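Local structure of putative pyridoxamine 5-phosphate-dependent dehydrase, Wbdk (Escherichia coli, 2GMS) at residues I157-N162 and G179-F184. The protein removes the C3' hydroxyl of GDP-4-keto-6-deoxy-D-mannose with a vitamin B6 cofactor, a step in making the O-antigen sugar L-colitose. Residues are numbered along the deposited sequence; the frame is centred on the assembly and turned at random.
Sequences ILLEDN and GLMGTF. With P0P ([4-(dihydroxymethyl)-5-hydroxy-6-methylpyridin-3-yl]methyl dihydrogen phosphate), chain D.
Glu160 and Gly182 pair in the middle of two neighbouring parallel strands, where Thr183 N donates to Glu160 O at 2.8 Å and Glu160 N reaches Met181 O over a longer 3.2 Å. Next along, Asn162 N makes a weak, bent bond to Thr183 O. The Glu160 side chain, extended beyond CG, runs back over the sheet, and its OE2 accepts Gly179 N on the anti side at 2.9 Å. Its other oxygen, OE1, takes bonds from Gly176 and Asn136, so the buried carboxylate is held at both oxygens. Gly179, lacking a side chain, lets its CA approach Leu158 O to 3.2 Å. Over one face of the Phe184 ring sits Asn162, CB above the centre and ND2 3.2 Å from CE2, its amide nearly perpendicular to the ring and its OD1 bonded to Asn136. At the partly exposed start Leu180 N still ties the backbone to Leu158 O (2.8 Å), but the side chains fit more loosely, Ile157 CG2 and Leu180 CD2 being 4.1 Å apart. On the face shared with Thr183, CG anti to the backbone N (chi1 173°) sends the Asp161 carboxylate to the cofactor, OD2 lying 2.8 Å from the pyridine N1. This aspartate-pyridine pair is characteristic of the aspartate aminotransferase fold; Thr93 and Asn62 also bond OD2. Strand 129-135 flanks 157-161, antiparallel strand 198-202 flanks 181-185, and helix 58-68 packs over Leu159, Met181 and Thr183.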
loop_
_atom_site.group_PDB
_atom_site.type_symbol
_atom_site.label_atom_id
_atom_site.label_comp_id
_atom_site.label_asym_id
_atom_site.label_seq_id
_atom_site.Cartn_x
_atom_site.Cartn_y
_atom_site.Cartn_z
ATOM N N ILE A 157 -16.558 8.360 17.875
ATOM C CA ILE A 157 -16.590 7.597 16.648
ATOM C C ILE A 157 -16.311 6.130 16.929
ATOM O O ILE A 157 -15.342 5.779 17.601
ATOM C CB ILE A 157 -15.522 8.108 15.692
ATOM C CG1 ILE A 157 -15.889 9.530 15.291
ATOM C CG2 ILE A 157 -15.461 7.198 14.457
ATOM C CD1 ILE A 157 -14.684 10.379 14.955
ATOM N N LEU A 158 -17.144 5.282 16.374
ATOM C CA LEU A 158 -16.950 3.871 16.533
ATOM C C LEU A 158 -16.405 3.328 15.234
ATOM O O LEU A 158 -16.967 3.590 14.170
ATOM C CB LEU A 158 -18.276 3.160 16.792
ATOM C CG LEU A 158 -18.090 1.638 16.847
ATOM C CD1 LEU A 158 -17.280 1.245 18.074
ATOM C CD2 LEU A 158 -19.450 0.955 16.936
ATOM N N LEU A 159 -15.313 2.590 15.331
ATOM C CA LEU A 159 -14.724 1.990 14.159
ATOM C C LEU A 159 -14.598 0.494 14.360
ATOM O O LEU A 159 -14.583 0.009 15.498
ATOM C CB LEU A 159 -13.351 2.586 13.829
ATOM C CG LEU A 159 -13.418 4.084 13.586
ATOM C CD1 LEU A 159 -11.992 4.588 13.593
ATOM C CD2 LEU A 159 -14.048 4.371 12.213
ATOM N N GLU A 160 -14.485 -0.229 13.240
ATOM C CA GLU A 160 -14.317 -1.668 13.279
ATOM C C GLU A 160 -13.231 -2.221 12.376
ATOM O O GLU A 160 -13.196 -1.967 11.174
ATOM C CB GLU A 160 -15.584 -2.435 12.847
ATOM C CG GLU A 160 -16.789 -2.385 13.794
ATOM C CD GLU A 160 -17.927 -3.172 13.224
ATOM O OE1 GLU A 160 -17.966 -4.395 13.298
ATOM O OE2 GLU A 160 -18.820 -2.434 12.606
ATOM N N ASP A 161 -12.368 -3.033 12.968
ATOM C CA ASP A 161 -11.403 -3.774 12.194
ATOM C C ASP A 161 -12.091 -5.147 12.127
ATOM O O ASP A 161 -12.150 -5.871 13.130
ATOM C CB ASP A 161 -10.011 -3.879 12.849
ATOM C CG ASP A 161 -9.078 -4.799 12.107
ATOM O OD1 ASP A 161 -9.477 -5.719 11.389
ATOM O OD2 ASP A 161 -7.794 -4.526 12.308
ATOM N N ASN A 162 -12.676 -5.466 10.962
ATOM C CA ASN A 162 -13.397 -6.719 10.761
ATOM C C ASN A 162 -12.625 -7.705 9.875
ATOM O O ASN A 162 -13.227 -8.566 9.215
ATOM C CB ASN A 162 -14.795 -6.466 10.143
ATOM C CG ASN A 162 -15.759 -7.603 10.434
ATOM O OD1 ASN A 162 -15.819 -8.047 11.580
ATOM N ND2 ASN A 162 -16.493 -8.078 9.421
ATOM N N GLY A 179 -19.791 0.262 12.811
ATOM C CA GLY A 179 -19.040 1.499 12.946
ATOM C C GLY A 179 -19.127 2.448 11.755
ATOM O O GLY A 179 -19.592 2.078 10.674
ATOM N N LEU A 180 -18.657 3.681 11.959
ATOM C CA LEU A 180 -18.665 4.650 10.870
ATOM C C LEU A 180 -18.020 3.996 9.648
ATOM O O LEU A 180 -18.448 4.197 8.504
ATOM C CB LEU A 180 -17.920 5.945 11.253
ATOM C CG LEU A 180 -17.749 6.974 10.133
ATOM C CD1 LEU A 180 -19.097 7.567 9.741
ATOM C CD2 LEU A 180 -16.831 8.080 10.651
ATOM N N MET A 181 -16.990 3.198 9.902
ATOM C CA MET A 181 -16.325 2.471 8.854
ATOM C C MET A 181 -16.015 1.105 9.424
ATOM O O MET A 181 -15.941 0.936 10.647
ATOM C CB MET A 181 -15.004 3.130 8.435
ATOM C CG MET A 181 -15.144 4.193 7.362
ATOM S SD MET A 181 -13.608 5.093 7.017
ATOM C CE MET A 181 -13.495 6.242 8.413
ATOM N N GLY A 182 -15.833 0.152 8.527
ATOM C CA GLY A 182 -15.463 -1.191 8.893
ATOM C C GLY A 182 -14.412 -1.724 7.908
ATOM O O GLY A 182 -14.528 -1.495 6.692
ATOM N N THR A 183 -13.385 -2.447 8.394
ATOM C CA THR A 183 -12.400 -2.995 7.459
ATOM C C THR A 183 -12.482 -4.524 7.366
ATOM O O THR A 183 -12.866 -5.189 8.336
ATOM C CB THR A 183 -10.952 -2.540 7.719
ATOM O OG1 THR A 183 -10.627 -3.021 8.993
ATOM C CG2 THR A 183 -10.810 -1.010 7.655
ATOM N N PHE A 184 -12.097 -5.047 6.197
ATOM C CA PHE A 184 -12.084 -6.467 5.872
ATOM C C PHE A 184 -10.797 -6.833 5.134
ATOM O O PHE A 184 -10.133 -5.986 4.520
ATOM C CB PHE A 184 -13.258 -6.878 4.949
ATOM C CG PHE A 184 -14.642 -6.609 5.490
ATOM C CD1 PHE A 184 -15.137 -5.307 5.598
ATOM C CD2 PHE A 184 -15.479 -7.667 5.852
ATOM C CE1 PHE A 184 -16.413 -5.042 6.103
ATOM C CE2 PHE A 184 -16.768 -7.434 6.340
ATOM C CZ PHE A 184 -17.225 -6.119 6.461
HETATM O O3 P0P D . -6.212 -10.104 11.589
HETATM N N1 P0P D . -6.336 -6.582 11.135
HETATM C C2 P0P D . -6.516 -7.767 11.684
HETATM C C2A P0P D . -7.261 -7.910 12.988
HETATM C C3 P0P D . -6.029 -8.882 11.061
HETATM C C4 P0P D . -5.350 -8.742 9.853
HETATM C C4A P0P D . -4.854 -9.987 9.154
HETATM O O4A P0P D . -5.519 -11.109 9.676
HETATM O O4B P0P D . -3.479 -10.145 9.330
HETATM C C5 P0P D . -5.089 -7.464 9.306
HETATM C C6 P0P D . -5.669 -6.421 9.984
HETATM C C5A P0P D . -4.503 -7.473 8.075
HETATM O O4P P0P D . -5.056 -7.762 6.872
HETATM P P P0P D . -3.966 -8.007 5.729
HETATM O O1P P0P D . -3.188 -9.194 6.142
HETATM O O2P P0P D . -4.830 -8.339 4.408
HETATM O O3P P0P D . -3.006 -6.740 5.477
#